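Local coordinates for protein cysteine protease (PDB 3OIS) that probably cleaves peptide bonds as a papain-family cysteine peptidase and binds uridine-5'-diphosphate, at residues 77-82 with 124-129; 104-109 with 130-135; 84-89 with 203-208. One frame throughout, in Å; residues are numbered along the deposited sequence. Where two conformers were deposited one is given.

Interaction 1: residues 77-82 with 124-129. With UDP (uridine-5'-diphosphate), chain E.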
loop_
_atom_site.group_PDB
_atom_site.type_symbol
_atom_site.label_atom_id
_atom_site.label_comp_id
_atom_site.label_asym_id
_atom_site.label_seq_id
_atom_site.Cartn_x
_atom_site.Cartn_y
_atom_site.Cartn_z
ATOM N N SER A 77 7.339 5.718 -0.356
ATOM C CA SER A 77 7.281 4.475 0.345
ATOM C C SER A 77 5.860 3.938 0.459
ATOM O O SER A 77 5.590 3.113 1.342
ATOM C CB SER A 77 7.972 4.653 1.721
ATOM O OG SER A 77 7.231 5.619 2.459
ATOM N N CYS A 78 4.955 4.389 -0.412
ATOM C CA CYS A 78 3.522 4.004 -0.226
ATOM C C CYS A 78 3.338 2.473 -0.236
ATOM O O CYS A 78 2.506 1.952 0.573
ATOM C CB CYS A 78 2.537 4.597 -1.277
ATOM S SG CYS A 78 3.009 4.089 -2.977
ATOM N N THR A 79 4.042 1.743 -1.131
ATOM C CA THR A 79 3.871 0.303 -1.153
ATOM C C THR A 79 4.261 -0.261 0.220
ATOM O O THR A 79 3.574 -1.174 0.690
ATOM C CB THR A 79 4.608 -0.413 -2.282
ATOM O OG1 THR A 79 6.029 -0.278 -2.064
ATOM C CG2 THR A 79 4.215 0.211 -3.612
ATOM N N ALA A 80 5.334 0.225 0.886
ATOM C CA ALA A 80 5.745 -0.326 2.177
ATOM C C ALA A 80 4.765 0.051 3.269
ATOM O O ALA A 80 4.616 -0.704 4.292
ATOM C CB ALA A 80 7.056 0.244 2.520
ATOM N N ASN A 81 4.154 1.228 3.120
ATOM C CA ASN A 81 3.131 1.674 4.094
ATOM C C ASN A 81 1.845 0.856 4.031
ATOM O O ASN A 81 1.317 0.405 5.091
ATOM C CB ASN A 81 2.810 3.164 3.946
ATOM C CG ASN A 81 3.870 4.043 4.535
ATOM O OD1 ASN A 81 5.044 4.124 4.011
ATOM N ND2 ASN A 81 3.537 4.702 5.605
ATOM N N ALA A 82 1.381 0.572 2.805
ATOM C CA ALA A 82 0.226 -0.258 2.596
ATOM C C ALA A 82 0.517 -1.687 3.108
ATOM O O ALA A 82 -0.304 -2.264 3.800
ATOM C CB ALA A 82 -0.181 -0.309 1.102
ATOM N N ALA A 124 8.415 1.589 -5.802
ATOM C CA ALA A 124 8.513 0.143 -5.848
ATOM C C ALA A 124 7.222 -0.485 -6.394
ATOM O O ALA A 124 6.125 0.146 -6.365
ATOM C CB ALA A 124 8.821 -0.390 -4.372
ATOM N N MET A 125 7.347 -1.726 -6.873
ATOM C CA MET A 125 6.200 -2.516 -7.268
ATOM C C MET A 125 5.710 -3.230 -6.011
ATOM O O MET A 125 6.498 -3.691 -5.186
ATOM C CB MET A 125 6.612 -3.564 -8.319
ATOM C CG MET A 125 7.093 -2.908 -9.615
ATOM S SD MET A 125 7.699 -4.311 -10.683
ATOM C CE MET A 125 8.108 -3.325 -12.145
ATOM N N ILE A 126 4.396 -3.260 -5.857
ATOM C CA ILE A 126 3.758 -4.076 -4.778
ATOM C C ILE A 126 4.281 -5.497 -4.726
ATOM O O ILE A 126 4.645 -6.015 -3.622
ATOM C CB ILE A 126 2.230 -4.063 -4.904
ATOM C CG1 ILE A 126 1.822 -2.578 -4.746
ATOM C CG2 ILE A 126 1.629 -4.953 -3.727
ATOM C CD1 ILE A 126 0.373 -2.404 -5.105
ATOM N N ARG A 127 4.439 -6.086 -5.908
ATOM C CA ARG A 127 4.851 -7.471 -5.941
ATOM C C ARG A 127 6.243 -7.647 -5.321
ATOM O O ARG A 127 6.581 -8.726 -4.770
ATOM C CB ARG A 127 4.798 -8.052 -7.349
ATOM C CG ARG A 127 5.971 -7.533 -8.309
ATOM C CD ARG A 127 5.933 -8.174 -9.751
ATOM N NE ARG A 127 5.935 -9.558 -9.470
ATOM C CZ ARG A 127 4.953 -10.426 -9.758
ATOM N NH1 ARG A 127 3.956 -10.157 -10.649
ATOM N NH2 ARG A 127 5.047 -11.641 -9.202
ATOM N N ASP A 128 7.070 -6.613 -5.386
ATOM C CA ASP A 128 8.412 -6.699 -4.823
ATOM C C ASP A 128 8.402 -6.476 -3.282
ATOM O O ASP A 128 9.104 -7.148 -2.556
ATOM C CB ASP A 128 9.328 -5.633 -5.466
ATOM C CG ASP A 128 9.674 -6.003 -6.895
ATOM O OD1 ASP A 128 9.511 -7.214 -7.251
ATOM O OD2 ASP A 128 10.123 -5.104 -7.645
ATOM N N GLY A 129 7.505 -5.599 -2.812
ATOM C CA GLY A 129 7.285 -5.499 -1.348
ATOM C C GLY A 129 6.802 -6.854 -0.828
ATOM O O GLY A 129 7.207 -7.259 0.240
HETATM N N1 UDP E . 3.897 -16.876 -6.158
HETATM C C2 UDP E . 2.700 -16.318 -5.805
HETATM N N3 UDP E . 2.269 -16.468 -4.492
HETATM C C4 UDP E . 3.012 -17.141 -3.577
HETATM C C5 UDP E . 4.226 -17.756 -3.937
HETATM C C6 UDP E . 4.694 -17.500 -5.234
HETATM O O2 UDP E . 2.020 -15.701 -6.564
HETATM O O4 UDP E . 2.487 -17.301 -2.428
HETATM C "C1'" UDP E . 4.250 -16.790 -7.618
HETATM C "C2'" UDP E . 4.694 -15.415 -8.070
HETATM O "O2'" UDP E . 4.342 -15.351 -9.450
HETATM C "C3'" UDP E . 6.155 -15.587 -7.927
HETATM C "C4'" UDP E . 6.374 -17.019 -8.465
HETATM O "O4'" UDP E . 5.249 -17.764 -7.952
HETATM O "O3'" UDP E . 6.771 -14.652 -8.810
HETATM C "C5'" UDP E . 7.728 -17.561 -8.016
HETATM O "O5'" UDP E . 7.695 -17.624 -6.592
HETATM P PA UDP E . 8.671 -18.438 -5.739
HETATM O O1A UDP E . 8.701 -18.032 -4.316
HETATM O O2A UDP E . 8.508 -19.899 -5.984
HETATM O O3A UDP E . 10.050 -17.953 -6.457
HETATM P PB UDP E . 11.621 -18.050 -6.087
HETATM O O1B UDP E . 12.290 -18.625 -7.249
HETATM O O2B UDP E . 11.978 -16.691 -5.772
HETATM O O3B UDP E . 11.892 -18.901 -4.884
#
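Thr79, in the first turn of the long central helix 78-93 of the papain fold, meets Ala124 and Ile126 where the chain enters helix 126-135. This is the tight part. The methyl CG2 of Thr79 rests 3.4 Å from the carbonyl O of Ala124 and also touches Ile126, whose CG1 is 3.8 Å away from it. Its hydroxyl takes the place between backbone N and carbonyl carbon (chi1 66°), which leaves OG1 3.6 Å from Ala124 CB. Threonine suits the spot because its methyl packs on Ile126 and the Ala124 carbonyl while OG1 is hydrogen-bonded to Glu111 of helix 104-114. The small CB of Ala124 lets the backbones come close. Ile126 also packs on Tyr35 and Ala238. The contact is looser on the ligand side, where Arg127 meets the nucleotide. The side chain of Arg127 extends there, bends at chi3 (-54°), and spends its charge on a salt bridge from NH2 to Asp44 while NH1 bonds to the backbone O of Ile39. Toward the nucleotide the fit is slack: Arg127 NH2 is 3.5 Å from O3' of UDP, and the ribose C2' lies at the guanidinium edge, in its plane.

Interaction 2: residues 104-109 with 130-135. With UDP (uridine-5'-diphosphate), chain E.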
loop_
_atom_site.group_PDB
_atom_site.type_symbol
_atom_site.label_atom_id
_atom_site.label_comp_id
_atom_site.label_asym_id
_atom_site.label_seq_id
_atom_site.Cartn_x
_atom_site.Cartn_y
_atom_site.Cartn_z
ATOM N N ARG A 104 8.683 0.057 7.971
ATOM C CA ARG A 104 8.391 0.466 6.574
ATOM C C ARG A 104 9.668 0.674 5.798
ATOM O O ARG A 104 9.743 0.290 4.621
ATOM C CB ARG A 104 7.567 1.737 6.597
ATOM C CG ARG A 104 6.071 1.402 7.044
ATOM C CD ARG A 104 5.328 2.711 7.393
ATOM N NE ARG A 104 5.858 3.426 8.567
ATOM C CZ ARG A 104 5.762 4.739 8.822
ATOM N NH1 ARG A 104 5.195 5.592 7.963
ATOM N NH2 ARG A 104 6.319 5.206 9.997
ATOM N N LEU A 105 10.705 1.220 6.449
ATOM C CA LEU A 105 11.956 1.435 5.686
ATOM C C LEU A 105 12.663 0.109 5.441
ATOM O O LEU A 105 13.313 -0.027 4.447
ATOM C CB LEU A 105 12.939 2.330 6.434
ATOM C CG LEU A 105 12.542 3.807 6.460
ATOM C CD1 LEU A 105 13.731 4.592 7.065
ATOM C CD2 LEU A 105 12.263 4.324 5.019
ATOM N N PHE A 106 12.498 -0.882 6.366
ATOM C CA PHE A 106 13.050 -2.208 6.075
ATOM C C PHE A 106 12.391 -2.765 4.748
ATOM O O PHE A 106 13.076 -3.365 3.861
ATOM C CB PHE A 106 12.734 -3.209 7.200
ATOM C CG PHE A 106 13.314 -4.575 6.978
ATOM C CD1 PHE A 106 14.622 -4.860 7.417
ATOM C CD2 PHE A 106 12.572 -5.591 6.330
ATOM C CE1 PHE A 106 15.144 -6.100 7.214
ATOM C CE2 PHE A 106 13.123 -6.857 6.099
ATOM C CZ PHE A 106 14.451 -7.081 6.566
ATOM N N ILE A 107 11.094 -2.650 4.624
ATOM C CA ILE A 107 10.453 -3.104 3.401
ATOM C C ILE A 107 10.987 -2.304 2.217
ATOM O O ILE A 107 11.347 -2.911 1.225
ATOM C CB ILE A 107 8.931 -3.089 3.472
ATOM C CG1 ILE A 107 8.411 -4.055 4.584
ATOM C CG2 ILE A 107 8.208 -3.444 2.112
ATOM C CD1 ILE A 107 7.020 -3.709 4.922
ATOM N N TYR A 108 10.978 -0.989 2.329
ATOM C CA TYR A 108 11.308 -0.092 1.187
ATOM C C TYR A 108 12.768 -0.293 0.752
ATOM O O TYR A 108 13.070 -0.248 -0.425
ATOM C CB TYR A 108 10.973 1.378 1.529
ATOM C CG TYR A 108 11.075 2.356 0.345
ATOM C CD1 TYR A 108 10.569 1.982 -0.943
ATOM C CD2 TYR A 108 11.568 3.656 0.549
ATOM C CE1 TYR A 108 10.621 2.921 -2.012
ATOM C CE2 TYR A 108 11.693 4.579 -0.515
ATOM C CZ TYR A 108 11.221 4.169 -1.796
ATOM O OH TYR A 108 11.290 5.104 -2.779
ATOM N N TYR A 109 13.685 -0.501 1.700
ATOM C CA TYR A 109 15.106 -0.680 1.341
ATOM C C TYR A 109 15.235 -1.981 0.530
ATOM O O TYR A 109 15.799 -2.006 -0.602
ATOM C CB TYR A 109 15.980 -0.705 2.633
ATOM C CG TYR A 109 17.427 -0.915 2.304
ATOM C CD1 TYR A 109 18.243 0.162 2.188
ATOM C CD2 TYR A 109 17.948 -2.181 2.082
ATOM C CE1 TYR A 109 19.580 0.001 1.812
ATOM C CE2 TYR A 109 19.341 -2.339 1.754
ATOM C CZ TYR A 109 20.078 -1.283 1.622
ATOM O OH TYR A 109 21.373 -1.499 1.331
ATOM N N ILE A 130 5.899 -7.500 -1.563
ATOM C CA ILE A 130 5.417 -8.830 -1.169
ATOM C C ILE A 130 6.514 -9.893 -1.192
ATOM O O ILE A 130 6.647 -10.677 -0.276
ATOM C CB ILE A 130 4.216 -9.190 -2.022
ATOM C CG1 ILE A 130 3.057 -8.310 -1.597
ATOM C CG2 ILE A 130 3.755 -10.675 -1.800
ATOM C CD1 ILE A 130 1.854 -8.483 -2.607
ATOM N N LYS A 131 7.369 -9.867 -2.200
ATOM C CA LYS A 131 8.534 -10.731 -2.207
ATOM C C LYS A 131 9.432 -10.554 -0.956
ATOM O O LYS A 131 9.894 -11.560 -0.394
ATOM C CB LYS A 131 9.355 -10.485 -3.444
ATOM C CG LYS A 131 10.345 -11.668 -3.713
ATOM C CD LYS A 131 9.768 -12.744 -4.601
ATOM C CE LYS A 131 10.754 -13.817 -4.832
ATOM N NZ LYS A 131 10.006 -14.894 -5.478
ATOM N N VAL A 132 9.720 -9.309 -0.558
ATOM C CA VAL A 132 10.439 -9.007 0.667
ATOM C C VAL A 132 9.732 -9.663 1.858
ATOM O O VAL A 132 10.348 -10.408 2.591
ATOM C CB VAL A 132 10.554 -7.492 0.951
ATOM C CG1 VAL A 132 11.201 -7.230 2.281
ATOM C CG2 VAL A 132 11.333 -6.793 -0.195
ATOM N N LEU A 133 8.413 -9.446 1.984
ATOM C CA LEU A 133 7.702 -10.107 3.093
ATOM C C LEU A 133 7.780 -11.624 3.094
ATOM O O LEU A 133 7.736 -12.201 4.195
ATOM C CB LEU A 133 6.260 -9.635 3.141
ATOM C CG LEU A 133 6.120 -8.159 3.452
ATOM C CD1 LEU A 133 4.578 -7.696 3.318
ATOM C CD2 LEU A 133 6.678 -7.775 4.806
ATOM N N HIS A 134 7.793 -12.238 1.913
ATOM C CA HIS A 134 7.778 -13.701 1.773
ATOM C C HIS A 134 9.148 -14.303 2.103
ATOM O O HIS A 134 9.228 -15.292 2.836
ATOM C CB HIS A 134 7.397 -14.090 0.364
ATOM C CG HIS A 134 7.140 -15.560 0.189
ATOM N ND1 HIS A 134 7.277 -16.213 -1.028
ATOM C CD2 HIS A 134 6.736 -16.499 1.086
ATOM C CE1 HIS A 134 6.958 -17.492 -0.876
ATOM N NE2 HIS A 134 6.639 -17.702 0.397
ATOM N N LYS A 135 10.202 -13.712 1.544
ATOM C CA LYS A 135 11.556 -14.244 1.666
ATOM C C LYS A 135 12.372 -13.709 2.839
ATOM O O LYS A 135 13.206 -14.457 3.388
ATOM C CB LYS A 135 12.338 -13.931 0.385
ATOM C CG LYS A 135 11.706 -14.494 -0.851
ATOM C CD LYS A 135 11.645 -16.018 -0.892
ATOM C CE LYS A 135 11.002 -16.479 -2.193
ATOM N NZ LYS A 135 10.891 -17.948 -2.264
HETATM N N1 UDP E . 3.897 -16.876 -6.158
HETATM C C2 UDP E . 2.700 -16.318 -5.805
HETATM N N3 UDP E . 2.269 -16.468 -4.492
HETATM C C4 UDP E . 3.012 -17.141 -3.577
HETATM C C5 UDP E . 4.226 -17.756 -3.937
HETATM C C6 UDP E . 4.694 -17.500 -5.234
HETATM O O2 UDP E . 2.020 -15.701 -6.564
HETATM O O4 UDP E . 2.487 -17.301 -2.428
HETATM C "C1'" UDP E . 4.250 -16.790 -7.618
HETATM C "C2'" UDP E . 4.694 -15.415 -8.070
HETATM O "O2'" UDP E . 4.342 -15.351 -9.450
HETATM C "C3'" UDP E . 6.155 -15.587 -7.927
HETATM C "C4'" UDP E . 6.374 -17.019 -8.465
HETATM O "O4'" UDP E . 5.249 -17.764 -7.952
HETATM O "O3'" UDP E . 6.771 -14.652 -8.810
HETATM C "C5'" UDP E . 7.728 -17.561 -8.016
HETATM O "O5'" UDP E . 7.695 -17.624 -6.592
HETATM P PA UDP E . 8.671 -18.438 -5.739
HETATM O O1A UDP E . 8.701 -18.032 -4.316
HETATM O O2A UDP E . 8.508 -19.899 -5.984
HETATM O O3A UDP E . 10.050 -17.953 -6.457
HETATM P PB UDP E . 11.621 -18.050 -6.087
HETATM O O1B UDP E . 12.290 -18.625 -7.249
HETATM O O2B UDP E . 11.978 -16.691 -5.772
HETATM O O3B UDP E . 11.892 -18.901 -4.884
#
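The ring of Phe106 meets Val132 obliquely, the methyl CG1 standing 4.3 Å from CE2, and Tyr173 adds an edge-to-face contact to the same ring. The imidazole of His134 belongs to the ligand side, with phosphate oxygen O1A of UDP near its plane at the edge, 3.9 Å from CE1. Helix 126-135 turns Val132 and Leu133 to helix 104-114. The axes of the two segments pass 9.6 Å apart at 107°, almost perpendicular. The Leu133 and Ile107 side chains cross, CD2 of Leu133 lying 4.1 Å from CD1 of Ile107, and Val132 brings a second methyl, CG2, to 4.1 Å from the backbone O of Ile107. Branched aliphatics suit the crossing, since their methyls give compact apolar contacts near the backbone. Another flank of the helix carries long cationic chains suited to a diphosphate. Lys131, bent at chi2 (91°), hydrogen-bonds through NZ to O2B of UDP (2.7 Å) and weakly to bridging O3A. Lys135 NZ hydrogen-bonds to both O1A and O3B, spanning the two phosphates. Around this crossing, Ile107 packs on Ala80 of helix 78-93, Phe106 on Ala176 of helix 170-176, and Ile130 on Leu83 and on Trp284 and Ile286 of strand 280-287.

Interaction 3: residues 84-89 with 203-208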
loop_
_atom_site.group_PDB
_atom_site.type_symbol
_atom_site.label_atom_id
_atom_site.label_comp_id
_atom_site.label_asym_id
_atom_site.label_seq_id
_atom_site.Cartn_x
_atom_site.Cartn_y
_atom_site.Cartn_z
ATOM N N ALA A 84 2.942 -2.713 5.260
ATOM C CA ALA A 84 3.149 -2.685 6.745
ATOM C C ALA A 84 1.810 -2.840 7.428
ATOM O O ALA A 84 1.702 -3.642 8.396
ATOM C CB ALA A 84 3.802 -1.394 7.191
ATOM N N ALA A 85 0.804 -2.126 6.924
ATOM C CA ALA A 85 -0.550 -2.172 7.528
ATOM C C ALA A 85 -1.212 -3.552 7.305
ATOM O O ALA A 85 -1.919 -4.083 8.196
ATOM C CB ALA A 85 -1.448 -0.966 7.025
ATOM N N ALA A 86 -1.067 -4.168 6.117
ATOM C CA ALA A 86 -1.629 -5.488 5.888
ATOM C C ALA A 86 -1.040 -6.453 6.914
ATOM O O ALA A 86 -1.806 -7.274 7.463
ATOM C CB ALA A 86 -1.302 -5.959 4.439
ATOM N N ILE A 87 0.295 -6.382 7.149
ATOM C CA ILE A 87 1.017 -7.226 8.146
ATOM C C ILE A 87 0.486 -6.923 9.560
ATOM O O ILE A 87 0.187 -7.864 10.297
ATOM C CB ILE A 87 2.503 -6.952 8.150
ATOM C CG1 ILE A 87 3.105 -7.547 6.881
ATOM C CG2 ILE A 87 3.151 -7.678 9.350
ATOM C CD1 ILE A 87 3.063 -9.123 6.815
ATOM N N GLN A 88 0.339 -5.642 9.913
ATOM C CA GLN A 88 -0.135 -5.267 11.254
ATOM C C GLN A 88 -1.545 -5.749 11.457
ATOM O O GLN A 88 -1.832 -6.312 12.545
ATOM C CB GLN A 88 -0.015 -3.759 11.482
ATOM C CG GLN A 88 -0.302 -3.390 12.907
ATOM C CD GLN A 88 0.221 -2.026 13.266
ATOM O OE1 GLN A 88 0.955 -1.377 12.484
ATOM N NE2 GLN A 88 -0.203 -1.526 14.465
ATOM N N PHE A 89 -2.389 -5.614 10.428
ATOM C CA PHE A 89 -3.748 -6.051 10.501
ATOM C C PHE A 89 -3.828 -7.554 10.699
ATOM O O PHE A 89 -4.668 -8.033 11.510
ATOM C CB PHE A 89 -4.472 -5.690 9.192
ATOM C CG PHE A 89 -5.937 -6.059 9.155
ATOM C CD1 PHE A 89 -6.938 -5.074 9.346
ATOM C CD2 PHE A 89 -6.333 -7.388 8.979
ATOM C CE1 PHE A 89 -8.333 -5.436 9.290
ATOM C CE2 PHE A 89 -7.713 -7.737 8.912
ATOM C CZ PHE A 89 -8.704 -6.752 9.074
ATOM N N PRO A 203 -8.362 -7.606 4.226
ATOM C CA PRO A 203 -8.031 -6.383 3.466
ATOM C C PRO A 203 -7.173 -6.756 2.245
ATOM O O PRO A 203 -6.521 -7.813 2.234
ATOM C CB PRO A 203 -7.116 -5.629 4.422
ATOM C CG PRO A 203 -7.439 -6.098 5.658
ATOM C CD PRO A 203 -7.560 -7.640 5.445
ATOM N N PHE A 204 -7.087 -5.794 1.295
ATOM C CA PHE A 204 -6.139 -6.023 0.173
ATOM C C PHE A 204 -5.424 -4.718 -0.122
ATOM O O PHE A 204 -5.904 -3.637 0.239
ATOM C CB PHE A 204 -6.949 -6.532 -1.070
ATOM C CG PHE A 204 -8.037 -5.625 -1.511
ATOM C CD1 PHE A 204 -7.790 -4.554 -2.381
ATOM C CD2 PHE A 204 -9.368 -5.914 -1.192
ATOM C CE1 PHE A 204 -8.820 -3.699 -2.768
ATOM C CE2 PHE A 204 -10.439 -5.062 -1.663
ATOM C CZ PHE A 204 -10.139 -3.986 -2.479
ATOM N N VAL A 205 -4.242 -4.854 -0.715
ATOM C CA VAL A 205 -3.486 -3.685 -1.151
ATOM C C VAL A 205 -3.646 -3.582 -2.631
ATOM O O VAL A 205 -3.853 -4.596 -3.298
ATOM C CB VAL A 205 -1.974 -3.756 -0.853
ATOM C CG1 VAL A 205 -1.728 -3.644 0.649
ATOM C CG2 VAL A 205 -1.353 -4.992 -1.506
ATOM N N PHE A 206 -3.652 -2.329 -3.113
ATOM C CA PHE A 206 -3.673 -2.097 -4.552
ATOM C C PHE A 206 -3.093 -0.776 -4.887
ATOM O O PHE A 206 -2.789 0.020 -3.998
ATOM C CB PHE A 206 -5.097 -2.199 -5.099
ATOM C CG PHE A 206 -5.976 -1.043 -4.720
ATOM C CD1 PHE A 206 -6.509 -0.965 -3.392
ATOM C CD2 PHE A 206 -6.241 -0.039 -5.622
ATOM C CE1 PHE A 206 -7.367 0.148 -3.058
ATOM C CE2 PHE A 206 -7.048 1.084 -5.326
ATOM C CZ PHE A 206 -7.657 1.170 -4.039
ATOM N N GLY A 207 -2.858 -0.573 -6.189
ATOM C CA GLY A 207 -2.172 0.600 -6.709
ATOM C C GLY A 207 -3.169 1.412 -7.517
ATOM O O GLY A 207 -4.124 0.874 -8.124
ATOM N N PHE A 208 -3.039 2.717 -7.574
ATOM C CA PHE A 208 -3.906 3.436 -8.452
ATOM C C PHE A 208 -3.264 4.743 -8.958
ATOM O O PHE A 208 -2.311 5.291 -8.330
ATOM C CB PHE A 208 -5.275 3.728 -7.769
ATOM C CG PHE A 208 -5.222 4.614 -6.540
ATOM C CD1 PHE A 208 -4.847 4.109 -5.258
ATOM C CD2 PHE A 208 -5.612 5.963 -6.639
ATOM C CE1 PHE A 208 -4.920 4.959 -4.109
ATOM C CE2 PHE A 208 -5.689 6.799 -5.494
ATOM C CZ PHE A 208 -5.293 6.308 -4.245
#
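This is an apolar helix-on-sheet contact, built round a CH-pi contact, in which the middle of the central helix 78-93 lies against the entry of strand 204-211. It pairs Phe89 with Pro203. The proline CG stands 3.5 Å from the centroid of the Phe89 ring and only 4° off the ring normal, so it sits squarely over one face. Its neighbour CD leans to one side of the ring and comes 3.5 Å from Phe89 CE2. The two side chains approach from opposite directions: CG of Phe89 is anti to its own nitrogen (chi1 -178°), and Pro203 projects toward the helix just before the strand begins. Proline suits this place, since its ring offers somewhat polarised C-H groups to the aromatic face.

One turn earlier on the helix, Ala86 points its methyl at the sheet. Val205 CG1 is about 4.5 Å from Ala86 CB, a looser meeting, and as Val205 was modelled in two conformers its detail is less certain. Alanine is small enough to let the helix lie near the strand, while the branched valine suits an extended backbone. Pro203 and Val205 both pack on Leu240 as well, Val205 also on Ala82 and Leu83, whereas Phe204 points away from the helix and packs on Cys241. The strand is held on both flanks by backbone bonds, with Phe204, Phe206 and Phe208 joined to strand 233-245, and Val205 and Gly207 to strand 280-287. A long helix leaning in this way on an antiparallel beta-sheet is the interface between the helical and the beta halves of the papain fold, the halves that flank the active-site cleft in this family.

In the fold
After an N-terminal part the chain enters helix 78-93, which supplies the first segment of interaction 1 and, further on, that of interaction 3. Helix 104-114 follows and opens interaction 2. Residues 124-129 then close interaction 1, and residues 130-135, on the same helix, close interaction 2, so these two loops cross. Residues 203-208 finally close interaction 3, the longest loop, which encloses interaction 2 entirely and crosses interaction 1. The three contacts touch one another: Ala80 packs on Ile107, Ile126 on Val205, and Leu133 on Ile87. Interaction 1 ties helix 78-93 to strand 124-125 and helix 126-135, interaction 2 joins helices 104-114 and 126-135, and interaction 3 ties helix 78-93 to the beta-sheet.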